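Local coordinates for extracellular solute-binding protein, family 1 (Bifidobacterium longum subsp. infantis ATCC 15697, PDB 3OMB), which probably binds a solute, perhaps a carbohydrate, outside the cell and delivers it to an ABC importer, and carries a bound magnesium ion, at residues A[53-56]-A[60-63]; A[120-125]-A[147-152]; A[476-481]-A[523-528]. All blocks are in the same frame, centred on the assembly; numbering follows the deposited sequence.

Contact 1. Residues A[53-56]-A[60-63]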
ATOM      1  N   GLU A  53       2.911 -20.832   5.688  1.00 30.97           N
ATOM      2  CA  GLU A  53       3.598 -21.947   6.313  1.00 32.00           C
ATOM      3  C   GLU A  53       4.535 -21.463   7.447  1.00 31.07           C
ATOM      4  O   GLU A  53       5.000 -20.310   7.448  1.00 30.96           O
ATOM      5  CB  GLU A  53       4.343 -22.631   5.159  1.00 33.02           C
ATOM      6  CG  GLU A  53       5.558 -23.485   5.415  1.00 38.12           C
ATOM      7  CD  GLU A  53       5.843 -24.406   4.213  1.00 44.46           C
ATOM      8  OE1 GLU A  53       6.751 -24.103   3.391  1.00 47.34           O
ATOM      9  OE2 GLU A  53       5.120 -25.428   4.074  1.00 48.36           O
ATOM     10  N   LYS A  54       4.782 -22.324   8.427  1.00 30.67           N
ATOM     11  CA  LYS A  54       5.736 -22.006   9.505  1.00 30.49           C
ATOM     12  C   LYS A  54       7.159 -21.951   8.946  1.00 29.02           C
ATOM     13  O   LYS A  54       7.485 -22.696   8.010  1.00 28.43           O
ATOM     14  CB  LYS A  54       5.663 -23.021  10.657  1.00 31.03           C
ATOM     15  CG  LYS A  54       4.324 -23.052  11.384  1.00 35.05           C
ATOM     16  CD  LYS A  54       4.417 -23.869  12.695  1.00 40.92           C
ATOM     17  CE  LYS A  54       3.110 -23.814  13.534  1.00 44.36           C
ATOM     18  NZ  LYS A  54       2.017 -24.701  12.985  1.00 45.85           N
HETATM   19  N   MSE A  55       7.981 -21.067   9.521  1.00 28.01           N
HETATM   20  CA  MSE A  55       9.391 -20.890   9.133  1.00 27.80           C
HETATM   21  C   MSE A  55      10.130 -22.217   9.160  1.00 27.46           C
HETATM   22  O   MSE A  55      10.925 -22.516   8.273  1.00 26.80           O
HETATM   23  CB  MSE A  55      10.133 -19.916  10.077  1.00 28.16           C
HETATM   24  CG  MSE A  55       9.585 -18.492  10.167  1.00 28.77           C
HETATM   25 SE   MSE A  55       9.301 -17.647   8.435  0.75 33.14          SE
HETATM   26  CE  MSE A  55      11.092 -17.843   7.701  1.00 29.39           C
ATOM     27  N   ALA A  56       9.847 -23.020  10.176  1.00 28.32           N
ATOM     28  CA  ALA A  56      10.490 -24.324  10.308  1.00 29.43           C
ATOM     29  C   ALA A  56      10.275 -25.246   9.089  1.00 29.62           C
ATOM     30  O   ALA A  56      11.109 -26.098   8.830  1.00 30.17           O
ATOM     31  CB  ALA A  56      10.062 -25.017  11.620  1.00 29.23           C
ATOM     32  N   TRP A  60      14.095 -22.685   2.224  1.00 23.33           N
ATOM     33  CA  TRP A  60      15.002 -21.543   2.070  1.00 22.89           C
ATOM     34  C   TRP A  60      15.499 -21.019   3.423  1.00 22.91           C
ATOM     35  O   TRP A  60      16.606 -20.518   3.510  1.00 23.05           O
ATOM     36  CB  TRP A  60      14.389 -20.402   1.239  1.00 22.22           C
ATOM     37  CG  TRP A  60      13.203 -19.735   1.863  1.00 21.56           C
ATOM     38  CD1 TRP A  60      11.882 -20.010   1.615  1.00 21.29           C
ATOM     39  CD2 TRP A  60      13.219 -18.672   2.825  1.00 20.45           C
ATOM     40  NE1 TRP A  60      11.081 -19.190   2.380  1.00 20.82           N
ATOM     41  CE2 TRP A  60      11.876 -18.351   3.116  1.00 20.18           C
ATOM     42  CE3 TRP A  60      14.241 -17.959   3.469  1.00 22.06           C
ATOM     43  CZ2 TRP A  60      11.520 -17.363   4.042  1.00 20.74           C
ATOM     44  CZ3 TRP A  60      13.890 -16.963   4.378  1.00 23.28           C
ATOM     45  CH2 TRP A  60      12.532 -16.686   4.665  1.00 22.01           C
ATOM     46  N   ALA A  61      14.679 -21.150   4.461  1.00 23.24           N
ATOM     47  CA  ALA A  61      15.019 -20.684   5.801  1.00 23.94           C
ATOM     48  C   ALA A  61      16.109 -21.563   6.408  1.00 24.55           C
ATOM     49  O   ALA A  61      16.959 -21.080   7.146  1.00 24.54           O
ATOM     50  CB  ALA A  61      13.785 -20.679   6.689  1.00 23.90           C
ATOM     51  N   LYS A  62      16.092 -22.840   6.061  1.00 25.66           N
ATOM     52  CA  LYS A  62      17.157 -23.777   6.454  1.00 26.54           C
ATOM     53  C   LYS A  62      18.442 -23.562   5.668  1.00 26.51           C
ATOM     54  O   LYS A  62      19.532 -23.615   6.251  1.00 26.46           O
ATOM     55  CB  LYS A  62      16.698 -25.222   6.296  1.00 27.11           C
ATOM     56  CG  LYS A  62      15.645 -25.626   7.309  1.00 30.53           C
ATOM     57  CD  LYS A  62      14.976 -26.938   6.911  1.00 33.87           C
ATOM     58  CE  LYS A  62      13.633 -27.096   7.652  1.00 36.87           C
ATOM     59  NZ  LYS A  62      12.660 -27.906   6.865  1.00 38.56           N
ATOM     60  N   ASP A  63      18.311 -23.339   4.352  1.00 26.32           N
ATOM     61  CA  ASP A  63      19.440 -22.941   3.498  1.00 26.37           C
ATOM     62  C   ASP A  63      20.105 -21.683   4.014  1.00 25.97           C
ATOM     63  O   ASP A  63      21.337 -21.607   4.110  1.00 26.25           O
ATOM     64  CB  ASP A  63      18.978 -22.703   2.056  1.00 26.53           C
ATOM     65  CG  ASP A  63      18.522 -23.986   1.377  1.00 28.52           C
ATOM     66  OD1 ASP A  63      18.828 -25.074   1.919  1.00 29.88           O
ATOM     67  OD2 ASP A  63      17.861 -23.913   0.310  1.00 30.29           O
TER
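The methyl end of selenomethionine Met55 meets the indole of Trp60 where the chain turns into helix 59-68. Its CE lies 3.6 Å from CH2 of Trp60 and nearly as close to CZ2, so the six-membered ring takes the touch; the two side chains run obliquely to one another. The same methyl is 4.0 Å from CB of Ala61. That CB in turn stands 4.2 Å above the plane of the Trp60 ring, displaced toward its rim, so methyl, alanine and indole form one small apolar cluster. The Met55 chain reaches it by folding: bends at chi2 (-50°) and chi3 (-56°) curl the selenium and methyl toward the helix. On the exposed side, the extended Lys62 chain passes Ala56, bringing its NZ to 3.1 Å from Ala56 O.

In the two-lobed fold of a periplasmic-type binding protein, this is the first beta-alpha-beta crossover: strand 41-48 leads through the 53-56 loop into helix 59-68 and on to the parallel neighbouring strand 71-78. The cluster lies between helix and sheet, since Met55 also packs on Val46 and Trp74, and Ala61 rests on Trp74 as well.

A second shell sets the pieces in place. Glu76 accepts a hydrogen bond from Met55 N and so ties the loop to strand 71-78, while Ser386 OG pairs with Trp60 N. Gln381 and Gln382 of helix 376-384 pack against the Trp60 side chain, and its NE1 makes a weak hydrogen bond to Pro416 O.

Contact 2. Residues A[120-125]-A[147-152]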
ATOM      1  N   LYS A 120      26.640   2.666  10.201  1.00 37.92           N
ATOM      2  CA  LYS A 120      28.029   2.378  10.579  1.00 38.87           C
ATOM      3  C   LYS A 120      28.522   0.980  10.169  1.00 38.61           C
ATOM      4  O   LYS A 120      29.690   0.670  10.365  1.00 38.59           O
ATOM      5  CB  LYS A 120      28.223   2.572  12.096  1.00 39.55           C
ATOM      6  CG  LYS A 120      27.901   3.982  12.619  1.00 41.81           C
ATOM      7  CD  LYS A 120      28.787   5.063  11.979  1.00 45.04           C
ATOM      8  CE  LYS A 120      28.543   6.439  12.600  1.00 45.73           C
ATOM      9  NZ  LYS A 120      27.232   7.001  12.165  1.00 46.41           N
ATOM     10  N   ASP A 121      27.636   0.150   9.609  1.00 38.33           N
ATOM     11  CA  ASP A 121      27.952  -1.255   9.274  1.00 38.03           C
ATOM     12  C   ASP A 121      27.760  -1.636   7.787  1.00 37.04           C
ATOM     13  O   ASP A 121      27.657  -2.834   7.463  1.00 35.83           O
ATOM     14  CB  ASP A 121      27.097  -2.221  10.129  1.00 38.47           C
ATOM     15  CG  ASP A 121      27.218  -1.968  11.629  1.00 39.74           C
ATOM     16  OD1 ASP A 121      28.347  -1.875  12.139  1.00 42.61           O
ATOM     17  OD2 ASP A 121      26.172  -1.881  12.312  1.00 41.35           O
ATOM     18  N   LEU A 122      27.716  -0.643   6.891  1.00 36.19           N
ATOM     19  CA  LEU A 122      27.382  -0.914   5.474  1.00 35.65           C
ATOM     20  C   LEU A 122      28.367  -1.835   4.742  1.00 35.71           C
ATOM     21  O   LEU A 122      27.989  -2.558   3.813  1.00 35.02           O
ATOM     22  CB  LEU A 122      27.088   0.378   4.694  1.00 35.53           C
ATOM     23  CG  LEU A 122      25.747   0.994   5.119  1.00 34.33           C
ATOM     24  CD1 LEU A 122      25.465   2.315   4.396  1.00 33.92           C
ATOM     25  CD2 LEU A 122      24.606   0.000   4.919  1.00 33.67           C
ATOM     26  N   ASP A 123      29.617  -1.835   5.192  1.00 36.23           N
ATOM     27  CA  ASP A 123      30.637  -2.714   4.632  1.00 36.92           C
ATOM     28  C   ASP A 123      30.333  -4.196   4.878  1.00 35.62           C
ATOM     29  O   ASP A 123      30.773  -5.063   4.129  1.00 35.33           O
ATOM     30  CB  ASP A 123      32.014  -2.350   5.188  1.00 38.21           C
ATOM     31  CG  ASP A 123      32.590  -1.105   4.529  1.00 42.56           C
ATOM     32  OD1 ASP A 123      31.796  -0.279   3.986  1.00 46.07           O
ATOM     33  OD2 ASP A 123      33.839  -0.955   4.539  1.00 46.77           O
ATOM     34  N   LYS A 124      29.576  -4.469   5.933  1.00 34.17           N
ATOM     35  CA  LYS A 124      29.105  -5.818   6.211  1.00 32.84           C
ATOM     36  C   LYS A 124      27.771  -6.094   5.498  1.00 30.83           C
ATOM     37  O   LYS A 124      27.233  -7.192   5.594  1.00 29.99           O
ATOM     38  CB  LYS A 124      28.975  -6.042   7.732  1.00 33.51           C
ATOM     39  CG  LYS A 124      30.325  -6.157   8.496  1.00 36.48           C
ATOM     40  CD  LYS A 124      31.178  -7.325   7.961  1.00 41.30           C
ATOM     41  CE  LYS A 124      32.427  -7.598   8.810  1.00 45.04           C
ATOM     42  NZ  LYS A 124      32.073  -8.226  10.125  1.00 47.04           N
ATOM     43  N   LEU A 125      27.247  -5.095   4.786  1.00 29.08           N
ATOM     44  CA  LEU A 125      25.956  -5.222   4.109  1.00 27.62           C
ATOM     45  C   LEU A 125      26.028  -4.880   2.616  1.00 27.19           C
ATOM     46  O   LEU A 125      25.256  -4.058   2.123  1.00 26.88           O
ATOM     47  CB  LEU A 125      24.895  -4.375   4.821  1.00 27.21           C
ATOM     48  CG  LEU A 125      24.666  -4.672   6.304  1.00 27.62           C
ATOM     49  CD1 LEU A 125      23.727  -3.628   6.898  1.00 27.79           C
ATOM     50  CD2 LEU A 125      24.121  -6.079   6.541  1.00 26.04           C
ATOM     51  N   GLY A 147      21.100  11.125   9.121  1.00 32.26           N
ATOM     52  CA  GLY A 147      21.926  10.147   8.395  1.00 30.77           C
ATOM     53  C   GLY A 147      22.010   8.768   9.032  1.00 30.20           C
ATOM     54  O   GLY A 147      22.837   7.934   8.622  1.00 30.33           O
ATOM     55  N   ARG A 148      21.172   8.491  10.027  1.00 29.04           N
ATOM     56  CA  ARG A 148      21.218   7.154  10.639  1.00 28.91           C
ATOM     57  C   ARG A 148      20.325   6.150   9.895  1.00 27.78           C
ATOM     58  O   ARG A 148      19.360   6.534   9.228  1.00 27.06           O
ATOM     59  CB  ARG A 148      20.874   7.201  12.131  1.00 28.87           C
ATOM     60  CG  ARG A 148      21.762   8.144  12.923  1.00 31.91           C
ATOM     61  CD  ARG A 148      21.479   7.997  14.399  1.00 36.00           C
ATOM     62  NE  ARG A 148      22.352   8.833  15.216  1.00 38.89           N
ATOM     63  CZ  ARG A 148      22.020  10.028  15.698  1.00 39.92           C
ATOM     64  NH1 ARG A 148      20.833  10.569  15.441  1.00 40.89           N
ATOM     65  NH2 ARG A 148      22.890  10.692  16.430  1.00 40.41           N
ATOM     66  N   ILE A 149      20.656   4.869  10.008  1.00 27.28           N
ATOM     67  CA  ILE A 149      19.834   3.832   9.381  1.00 26.81           C
ATOM     68  C   ILE A 149      19.423   2.849  10.453  1.00 26.62           C
ATOM     69  O   ILE A 149      20.224   2.016  10.891  1.00 27.15           O
ATOM     70  CB  ILE A 149      20.587   3.097   8.275  1.00 26.65           C
ATOM     71  CG1 ILE A 149      21.014   4.054   7.165  1.00 26.09           C
ATOM     72  CG2 ILE A 149      19.720   1.944   7.698  1.00 26.95           C
ATOM     73  CD1 ILE A 149      21.935   3.377   6.094  1.00 26.68           C
ATOM     74  N   TYR A 150      18.187   2.972  10.911  1.00 26.01           N
ATOM     75  CA  TYR A 150      17.703   2.114  11.973  1.00 25.08           C
ATOM     76  C   TYR A 150      16.809   1.007  11.434  1.00 24.53           C
ATOM     77  O   TYR A 150      16.679  -0.044  12.054  1.00 24.39           O
ATOM     78  CB  TYR A 150      16.962   2.940  13.015  1.00 25.32           C
ATOM     79  CG  TYR A 150      17.894   3.688  13.939  1.00 26.29           C
ATOM     80  CD1 TYR A 150      18.911   3.013  14.628  1.00 26.20           C
ATOM     81  CD2 TYR A 150      17.752   5.061  14.146  1.00 26.85           C
ATOM     82  CE1 TYR A 150      19.754   3.675  15.484  1.00 27.87           C
ATOM     83  CE2 TYR A 150      18.599   5.741  15.019  1.00 26.89           C
ATOM     84  CZ  TYR A 150      19.595   5.036  15.674  1.00 27.22           C
ATOM     85  OH  TYR A 150      20.455   5.681  16.516  1.00 28.32           O
ATOM     86  N   ALA A 151      16.215   1.239  10.268  1.00 23.42           N
ATOM     87  CA  ALA A 151      15.260   0.304   9.704  1.00 22.68           C
ATOM     88  C   ALA A 151      15.402   0.338   8.205  1.00 21.76           C
ATOM     89  O   ALA A 151      15.103   1.337   7.586  1.00 21.18           O
ATOM     90  CB  ALA A 151      13.804   0.685  10.115  1.00 22.16           C
ATOM     91  N   ILE A 152      15.852  -0.767   7.630  1.00 21.28           N
ATOM     92  CA  ILE A 152      16.069  -0.834   6.184  1.00 20.68           C
ATOM     93  C   ILE A 152      14.778  -1.218   5.478  1.00 20.08           C
ATOM     94  O   ILE A 152      14.036  -2.107   5.938  1.00 19.83           O
ATOM     95  CB  ILE A 152      17.209  -1.810   5.850  1.00 20.98           C
ATOM     96  CG1 ILE A 152      18.403  -1.486   6.773  1.00 22.15           C
ATOM     97  CG2 ILE A 152      17.579  -1.739   4.359  1.00 20.54           C
ATOM     98  CD1 ILE A 152      19.749  -2.084   6.383  1.00 25.85           C
TER
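The ends of Leu122 and Ile149 reach toward each other and meet tip to tip, CD1 of Leu122 lying 4.1 Å from CD1 of Ile149. Ile149 reaches across with its longer branch: CG1 stands opposite the carbonyl carbon (chi1 -60°), and an extended second torsion of 173° pushes CD1 out to the leucine. A second, slightly longer contact puts CD1 of Leu125 4.3 Å from CD1 of Ile152. In both pairs a terminal methyl of a leucine faces the delta methyl of an isoleucine, so the segments are bridged by side-chain ends while the backbones stay distant; even the nearest CA atoms, of Leu125 and Ile152, are 11.0 Å apart.

The 3-10 turn fixes the spacing of the two leucines, its backbone bond from Leu125 N to Leu122 O being 2.8 Å long. Leu125 occupies the N-cap position, immediately before helix 126-134. That helix helps to enclose the methyl pairs, with Lys129 against Leu122, Phe132 against Ile149 and Val128 against Ile152. Leu125 leans on Leu367 and Asn371 of helix 363-373. The contact joins this turn to the connection entering strand 152-155, where backbone hydrogen bonds between Ile152 and Gly353 and Leu354 reach strand 352-356, outermost in its sheet.

Contact 3. Residues A[476-481]-A[523-528]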
ATOM      1  N   ALA A 476       6.239  13.277  15.321  1.00 24.47           N
ATOM      2  CA  ALA A 476       5.327  12.156  15.113  1.00 25.24           C
ATOM      3  C   ALA A 476       4.169  12.195  16.123  1.00 25.59           C
ATOM      4  O   ALA A 476       3.000  12.048  15.746  1.00 25.26           O
ATOM      5  CB  ALA A 476       6.080  10.821  15.190  1.00 25.39           C
ATOM      6  N   THR A 477       4.524  12.435  17.386  1.00 26.11           N
ATOM      7  CA  THR A 477       3.593  12.624  18.513  1.00 26.94           C
ATOM      8  C   THR A 477       2.578  13.752  18.283  1.00 26.39           C
ATOM      9  O   THR A 477       1.387  13.564  18.521  1.00 27.15           O
ATOM     10  CB  THR A 477       4.398  12.861  19.830  1.00 27.47           C
ATOM     11  OG1 THR A 477       5.194  11.695  20.100  1.00 29.38           O
ATOM     12  CG2 THR A 477       3.501  13.160  21.040  1.00 29.11           C
ATOM     13  N   LYS A 478       3.036  14.911  17.831  1.00 25.27           N
ATOM     14  CA  LYS A 478       2.111  15.977  17.427  1.00 25.13           C
ATOM     15  C   LYS A 478       1.158  15.535  16.326  1.00 23.65           C
ATOM     16  O   LYS A 478      -0.041  15.809  16.389  1.00 23.56           O
ATOM     17  CB  LYS A 478       2.867  17.208  16.931  1.00 24.86           C
ATOM     18  CG  LYS A 478       3.128  18.214  18.009  1.00 28.03           C
ATOM     19  CD  LYS A 478       3.737  19.452  17.379  1.00 31.51           C
ATOM     20  CE  LYS A 478       5.175  19.648  17.808  1.00 33.29           C
ATOM     21  NZ  LYS A 478       5.290  20.820  18.748  1.00 33.39           N
ATOM     22  N   LEU A 479       1.700  14.873  15.315  1.00 22.21           N
ATOM     23  CA  LEU A 479       0.890  14.483  14.185  1.00 21.92           C
ATOM     24  C   LEU A 479      -0.169  13.462  14.581  1.00 22.65           C
ATOM     25  O   LEU A 479      -1.324  13.577  14.133  1.00 22.54           O
ATOM     26  CB  LEU A 479       1.748  13.979  13.030  1.00 21.09           C
ATOM     27  CG  LEU A 479       2.641  14.999  12.310  1.00 19.71           C
ATOM     28  CD1 LEU A 479       3.436  14.258  11.274  1.00 19.80           C
ATOM     29  CD2 LEU A 479       1.835  16.118  11.658  1.00 15.61           C
ATOM     30  N   ASN A 480       0.213  12.491  15.416  1.00 23.17           N
ATOM     31  CA  ASN A 480      -0.746  11.506  15.978  1.00 25.25           C
ATOM     32  C   ASN A 480      -1.826  12.111  16.863  1.00 25.16           C
ATOM     33  O   ASN A 480      -3.000  11.743  16.772  1.00 25.48           O
ATOM     34  CB  ASN A 480      -0.016  10.419  16.775  1.00 26.55           C
ATOM     35  CG  ASN A 480       0.671   9.425  15.882  1.00 29.98           C
ATOM     36  OD1 ASN A 480       0.223   9.184  14.761  1.00 33.12           O
ATOM     37  ND2 ASN A 480       1.778   8.854  16.357  1.00 33.13           N
ATOM     38  N   THR A 481      -1.421  13.026  17.733  1.00 25.25           N
ATOM     39  CA  THR A 481      -2.359  13.729  18.597  1.00 25.53           C
ATOM     40  C   THR A 481      -3.355  14.492  17.707  1.00 25.06           C
ATOM     41  O   THR A 481      -4.562  14.406  17.916  1.00 25.36           O
ATOM     42  CB  THR A 481      -1.610  14.730  19.523  1.00 26.05           C
ATOM     43  OG1 THR A 481      -0.721  14.009  20.399  1.00 28.41           O
ATOM     44  CG2 THR A 481      -2.593  15.575  20.339  1.00 25.56           C
ATOM     45  N   THR A 523      -0.180  20.390   8.678  1.00 16.08           N
ATOM     46  CA  THR A 523       0.278  20.820   7.356  1.00 16.22           C
ATOM     47  C   THR A 523       1.699  21.416   7.393  1.00 16.00           C
ATOM     48  O   THR A 523       2.560  21.045   6.588  1.00 16.43           O
ATOM     49  CB  THR A 523      -0.737  21.796   6.760  1.00 16.12           C
ATOM     50  OG1 THR A 523      -1.995  21.115   6.687  1.00 17.45           O
ATOM     51  CG2 THR A 523      -0.338  22.195   5.321  1.00 16.33           C
ATOM     52  N   LYS A 524       1.939  22.289   8.366  1.00 15.77           N
ATOM     53  CA  LYS A 524       3.238  22.932   8.532  1.00 16.47           C
ATOM     54  C   LYS A 524       4.342  21.923   8.896  1.00 16.26           C
ATOM     55  O   LYS A 524       5.460  21.981   8.366  1.00 17.31           O
ATOM     56  CB  LYS A 524       3.162  24.044   9.580  1.00 16.04           C
ATOM     57  CG  LYS A 524       4.529  24.732   9.821  1.00 17.59           C
ATOM     58  CD  LYS A 524       4.346  26.135  10.373  1.00 16.98           C
ATOM     59  CE  LYS A 524       3.725  26.114  11.753  1.00 13.76           C
ATOM     60  NZ  LYS A 524       3.755  27.508  12.336  1.00 14.99           N
ATOM     61  N   ILE A 525       4.009  20.978   9.756  1.00 15.53           N
ATOM     62  CA  ILE A 525       4.954  19.926  10.098  1.00 16.18           C
ATOM     63  C   ILE A 525       5.313  19.038   8.893  1.00 15.92           C
ATOM     64  O   ILE A 525       6.496  18.804   8.619  1.00 16.37           O
ATOM     65  CB  ILE A 525       4.461  19.099  11.318  1.00 16.14           C
ATOM     66  CG1 ILE A 525       4.540  19.970  12.578  1.00 16.38           C
ATOM     67  CG2 ILE A 525       5.254  17.823  11.430  1.00 15.48           C
ATOM     68  CD1 ILE A 525       3.714  19.438  13.804  1.00 17.79           C
ATOM     69  N   TRP A 526       4.312  18.583   8.147  1.00 16.69           N
ATOM     70  CA  TRP A 526       4.591  17.866   6.897  1.00 16.38           C
ATOM     71  C   TRP A 526       5.399  18.687   5.897  1.00 16.09           C
ATOM     72  O   TRP A 526       6.317  18.154   5.258  1.00 16.89           O
ATOM     73  CB  TRP A 526       3.314  17.373   6.258  1.00 16.61           C
ATOM     74  CG  TRP A 526       2.729  16.185   6.931  1.00 18.17           C
ATOM     75  CD1 TRP A 526       1.563  16.133   7.648  1.00 18.17           C
ATOM     76  CD2 TRP A 526       3.268  14.869   6.947  1.00 20.06           C
ATOM     77  NE1 TRP A 526       1.343  14.863   8.110  1.00 18.32           N
ATOM     78  CE2 TRP A 526       2.374  14.061   7.690  1.00 20.97           C
ATOM     79  CE3 TRP A 526       4.422  14.285   6.403  1.00 22.30           C
ATOM     80  CZ2 TRP A 526       2.601  12.700   7.908  1.00 22.08           C
ATOM     81  CZ3 TRP A 526       4.638  12.926   6.597  1.00 24.33           C
ATOM     82  CH2 TRP A 526       3.731  12.149   7.353  1.00 24.86           C
ATOM     83  N   GLN A 527       5.087  19.973   5.761  1.00 15.73           N
ATOM     84  CA  GLN A 527       5.898  20.855   4.899  1.00 15.86           C
ATOM     85  C   GLN A 527       7.372  20.841   5.298  1.00 16.53           C
ATOM     86  O   GLN A 527       8.256  20.833   4.432  1.00 17.20           O
ATOM     87  CB  GLN A 527       5.389  22.299   4.906  1.00 15.53           C
ATOM     88  CG  GLN A 527       6.171  23.281   3.944  1.00 15.92           C
ATOM     89  CD  GLN A 527       5.758  23.125   2.459  1.00 17.97           C
ATOM     90  OE1 GLN A 527       4.600  23.358   2.112  1.00 18.00           O
ATOM     91  NE2 GLN A 527       6.709  22.739   1.586  1.00 16.07           N
ATOM     92  N   LYS A 528       7.632  20.842   6.604  1.00 16.82           N
ATOM     93  CA  LYS A 528       8.996  20.930   7.096  1.00 17.43           C
ATOM     94  C   LYS A 528       9.736  19.653   6.739  1.00 17.80           C
ATOM     95  O   LYS A 528      10.850  19.710   6.239  1.00 18.06           O
ATOM     96  CB  LYS A 528       9.024  21.144   8.616  1.00 17.49           C
ATOM     97  CG  LYS A 528      10.449  21.043   9.218  1.00 18.62           C
ATOM     98  CD  LYS A 528      10.488  21.229  10.709  1.00 19.87           C
ATOM     99  CE  LYS A 528       9.890  20.042  11.461  1.00 19.81           C
ATOM    100  NZ  LYS A 528      10.073  20.196  12.967  1.00 18.80           N
TER
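With CG opposite its carbonyl carbon (chi1 -68°) and an extended second torsion, Leu479 spreads two methyls toward helix 519-534. Its CD2 slides past Ile525, whose side chain runs in the opposing direction, and touches two partners, lying 3.8 Å from CG2 of Ile525 and equally far from NE1 of Trp526. The other methyl, CD1, lies over one face of the Trp526 indole, 3.6 Å above the ring plane but displaced toward the rim. This is an off-centre CH-pi contact: CD1 of Leu479 is 4.1 Å from the centroid of the five-membered ring of Trp526, and its closest ring atom is CE2. The leucine thus wedges between the isoleucine branch and the indole, while the ring of Phe248 meets the same tryptophan.

Nearer the surface, the aliphatic part of Lys478 crosses Ile525 at about a right angle, its CD 3.6 Å from CD1 of Ile525. A polar link lies beside this apolar seam, where Lys528 NZ forms a salt bridge with Asp475 OD2.

The helix segments approach to 10.5 Å between axes, crossing at -145°. At this separation the interface is made by the side chains of Leu479, Ile525, Trp526 and Lys478. The result is a roughly antiparallel helix pair, packed mainly through the leucine, isoleucine and tryptophan, that joins helix 473-486 to the C-terminal helix 519-534.

Overall arrangement
The three contacts follow one another along the chain without interleaving. Contact 1 and contact 2 have centres about 26 Å apart and share one lobe through the mixed sheet of strands 71-78, 41-48, 98-100 and 352-356: contact 1 packs against strands 41-48 and 71-78, whereas contact 2 is tied to strand 352-356 at the other end of the strand order. Contact 3, between helices near the C-terminus, lies about 26 Å from contact 2 and 41 Å from contact 1, centre to centre. None touches another, and all lie away from the magnesium site. They therefore illustrate how separate small apolar clusters join loops, helices and sheet within a large solute-binding protein.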